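Local coordinates for protein mannan endo-1,4-beta-mannosidase (Bacillus subtilis, PDB 3CBW) that hydrolyses internal beta-1,4-mannosidic linkages in mannan, galactomannan and glucomannan, contributing to the breakdown of glucomannan, at residues E88-V93 with H114-A119. The protein carries 3 engineered substitutions. Numbering follows the deposited sequence.
Sequences EDSIDV and HLANPA
Ser90 meets Ala116 where two loops of the family 26 TIM barrel run past each other, one following strand 72-79 and the other following the neighbouring parallel strand 108-114. Ser90 ends a 3-10 segment that begins earlier in the chain, its last turn held by the bond from Ile91 N to Glu88 O (3.0 Å). Its CB points toward the second loop, and OG lies 3.8 Å from Ala116 CB, a van der Waals contact rather than a polar one. With chi1 at 66°, OG sits between the backbone N and the carbonyl carbon; there it hydrogen-bonds to Ile87 O one turn back and also accepts from a water at 2.6 Å. That water in turn accepts from Ala116 N at 2.9 Å, so one molecule joins a side-chain hydroxyl to a main-chain amide. Serine suits the place because its small hydroxyl can donate and accept at once, and alanine because a lone methyl admits the close approach and also touches Met151 of helix 143-163.

Ile91 follows, and its long branch does the touching: CD1 comes within 4.3 Å of Leu115 CD2, a loose apolar contact. Both side chains also rest on Ile155 of helix 143-163, so branched aliphatic residues from the two loops share one hydrophobic patch on that helix. Just before Leu115 stands His114, which probably binds substrate and whose ND1 is hydrogen-bonded to Asp76. Asn117 and Ala119 form an Asx turn within the second loop.

No direct hydrogen bond crosses between the segments. Water therefore supplies the polar link in a buried interface of only 96 Å², giving Ala116 N a partner while methyl groups complete the join.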
ATOM      1  N   GLU A  88     -15.696   1.606 -14.671  1.00 13.65           N
ATOM      2  CA  GLU A  88     -15.162   2.643 -13.792  1.00 13.87           C
ATOM      3  C   GLU A  88     -16.103   3.039 -12.643  1.00 13.64           C
ATOM      4  O   GLU A  88     -15.675   3.730 -11.715  1.00 13.51           O
ATOM      5  CB  GLU A  88     -14.649   3.859 -14.583  1.00 15.20           C
ATOM      6  CG  GLU A  88     -15.725   4.701 -15.249  1.00 16.65           C
ATOM      7  CD  GLU A  88     -16.141   4.214 -16.642  1.00 18.49           C
ATOM      8  OE1 GLU A  88     -15.928   3.028 -16.998  1.00 18.48           O
ATOM      9  OE2 GLU A  88     -16.706   5.036 -17.400  1.00 21.91           O
ATOM     10  N   ASP A  89     -17.362   2.588 -12.677  1.00 13.61           N
ATOM     11  CA  ASP A  89     -18.281   2.810 -11.555  1.00 14.23           C
ATOM     12  C   ASP A  89     -17.784   2.119 -10.278  1.00 13.52           C
ATOM     13  O   ASP A  89     -18.200   2.468  -9.166  1.00 14.16           O
ATOM     14  CB  ASP A  89     -19.694   2.308 -11.879  1.00 14.96           C
ATOM     15  CG  ASP A  89     -20.339   3.033 -13.049  1.00 17.18           C
ATOM     16  OD1 ASP A  89     -19.863   4.113 -13.454  1.00 18.64           O
ATOM     17  OD2 ASP A  89     -21.344   2.495 -13.566  1.00 19.70           O
ATOM     18  N   SER A  90     -16.923   1.117 -10.442  1.00 12.72           N
ATOM     19  CA  SER A  90     -16.274   0.452  -9.322  1.00 12.44           C
ATOM     20  C   SER A  90     -15.345   1.378  -8.531  1.00 11.81           C
ATOM     21  O   SER A  90     -15.026   1.074  -7.398  1.00 11.47           O
ATOM     22  CB  SER A  90     -15.492  -0.773  -9.818  1.00 12.73           C
ATOM     23  OG  SER A  90     -14.398  -0.404 -10.644  1.00 14.72           O
ATOM     24  N   ILE A  91     -14.900   2.470  -9.142  1.00 11.15           N
ATOM     25  CA  ILE A  91     -14.005   3.425  -8.497  1.00 11.26           C
ATOM     26  C   ILE A  91     -14.812   4.517  -7.802  1.00 10.15           C
ATOM     27  O   ILE A  91     -15.696   5.116  -8.410  1.00 11.15           O
ATOM     28  CB  ILE A  91     -13.076   4.088  -9.548  1.00 11.53           C
ATOM     29  CG1 ILE A  91     -12.300   3.046 -10.372  1.00 13.66           C
ATOM     30  CG2 ILE A  91     -12.159   5.127  -8.906  1.00 10.87           C
ATOM     31  CD1 ILE A  91     -11.321   2.221  -9.583  1.00 14.98           C
ATOM     32  N   ASP A  92     -14.493   4.781  -6.540  1.00  9.97           N
ATOM     33  CA  ASP A  92     -15.074   5.902  -5.786  1.00  9.81           C
ATOM     34  C   ASP A  92     -13.940   6.591  -5.038  1.00  9.75           C
ATOM     35  O   ASP A  92     -13.091   5.918  -4.467  1.00  9.42           O
ATOM     36  CB  ASP A  92     -16.145   5.386  -4.810  1.00 10.61           C
ATOM     37  CG  ASP A  92     -16.861   6.505  -4.063  1.00 11.26           C
ATOM     38  OD1 ASP A  92     -18.024   6.811  -4.415  1.00 13.15           O
ATOM     39  OD2 ASP A  92     -16.284   7.074  -3.106  1.00 11.82           O
ATOM     40  N   VAL A  93     -13.925   7.921  -5.046  1.00  9.49           N
ATOM     41  CA  VAL A  93     -12.814   8.674  -4.461  1.00  9.76           C
ATOM     42  C   VAL A  93     -13.249   9.595  -3.317  1.00 10.23           C
ATOM     43  O   VAL A  93     -12.486  10.453  -2.877  1.00 10.43           O
ATOM     44  CB  VAL A  93     -12.014   9.458  -5.532  1.00  9.87           C
ATOM     45  CG1 VAL A  93     -11.563   8.535  -6.643  1.00 10.37           C
ATOM     46  CG2 VAL A  93     -12.842  10.626  -6.108  1.00 10.71           C
ATOM     47  N   HIS A 114      -8.427  -2.388  -5.291  1.00  8.09           N
ATOM     48  CA  HIS A 114      -8.970  -3.709  -5.655  1.00  8.23           C
ATOM     49  C   HIS A 114      -9.653  -3.623  -7.019  1.00  8.07           C
ATOM     50  O   HIS A 114     -10.877  -3.721  -7.132  1.00  9.04           O
ATOM     51  CB  HIS A 114      -9.900  -4.235  -4.573  1.00  8.52           C
ATOM     52  CG  HIS A 114      -9.164  -4.793  -3.394  1.00  8.60           C
ATOM     53  ND1 HIS A 114      -8.336  -4.025  -2.602  1.00  8.57           N
ATOM     54  CD2 HIS A 114      -9.110  -6.050  -2.890  1.00 10.15           C
ATOM     55  CE1 HIS A 114      -7.813  -4.784  -1.652  1.00  9.34           C
ATOM     56  NE2 HIS A 114      -8.272  -6.015  -1.801  1.00 10.42           N
ATOM     57  N   LEU A 115      -8.849  -3.445  -8.068  1.00  8.07           N
ATOM     58  CA  LEU A 115      -9.352  -3.128  -9.398  1.00  8.97           C
ATOM     59  C   LEU A 115     -10.260  -4.197  -9.957  1.00  8.73           C
ATOM     60  O   LEU A 115      -9.929  -5.387  -9.919  1.00  8.89           O
ATOM     61  CB  LEU A 115      -8.200  -2.952 -10.380  1.00  9.18           C
ATOM     62  CG  LEU A 115      -7.254  -1.768 -10.202  1.00  9.36           C
ATOM     63  CD1 LEU A 115      -6.122  -1.890 -11.230  1.00 10.81           C
ATOM     64  CD2 LEU A 115      -8.012  -0.455 -10.376  1.00  9.14           C
ATOM     65  N   ALA A 116     -11.385  -3.759 -10.517  1.00  8.87           N
ATOM     66  CA  ALA A 116     -12.188  -4.625 -11.374  1.00  9.04           C
ATOM     67  C   ALA A 116     -11.330  -5.105 -12.539  1.00  8.87           C
ATOM     68  O   ALA A 116     -10.300  -4.499 -12.869  1.00  8.99           O
ATOM     69  CB  ALA A 116     -13.419  -3.885 -11.864  1.00  9.79           C
ATOM     70  N   ASN A 117     -11.772  -6.197 -13.158  1.00  9.63           N
ATOM     71  CA  ASN A 117     -11.003  -6.927 -14.148  1.00  9.59           C
ATOM     72  C   ASN A 117     -11.411  -6.502 -15.550  1.00 10.10           C
ATOM     73  O   ASN A 117     -12.507  -6.840 -16.010  1.00 10.58           O
ATOM     74  CB  ASN A 117     -11.295  -8.411 -13.944  1.00  9.94           C
ATOM     75  CG  ASN A 117     -10.487  -9.318 -14.829  1.00  9.86           C
ATOM     76  OD1 ASN A 117      -9.911  -8.905 -15.834  1.00 10.15           O
ATOM     77  ND2 ASN A 117     -10.458 -10.601 -14.455  1.00 10.31           N
ATOM     78  N   PRO A 118     -10.528  -5.775 -16.251  1.00  9.88           N
ATOM     79  CA  PRO A 118     -10.910  -5.246 -17.565  1.00 10.34           C
ATOM     80  C   PRO A 118     -10.968  -6.297 -18.678  1.00 10.98           C
ATOM     81  O   PRO A 118     -11.309  -5.962 -19.808  1.00 11.46           O
ATOM     82  CB  PRO A 118      -9.847  -4.180 -17.833  1.00 10.34           C
ATOM     83  CG  PRO A 118      -8.647  -4.648 -17.088  1.00 10.57           C
ATOM     84  CD  PRO A 118      -9.156  -5.379 -15.876  1.00 10.14           C
ATOM     85  N   ALA A 119     -10.672  -7.557 -18.372  1.00 11.23           N
ATOM     86  CA  ALA A 119     -10.966  -8.634 -19.326  1.00 11.88           C
ATOM     87  C   ALA A 119     -12.473  -8.869 -19.426  1.00 12.21           C
ATOM     88  O   ALA A 119     -12.939  -9.548 -20.351  1.00 12.81           O
ATOM     89  CB  ALA A 119     -10.242  -9.923 -18.938  1.00 11.92           C
TER
HETATM   90  O   HOH W   1     -11.891  -0.953 -10.228  1.00 17.55           O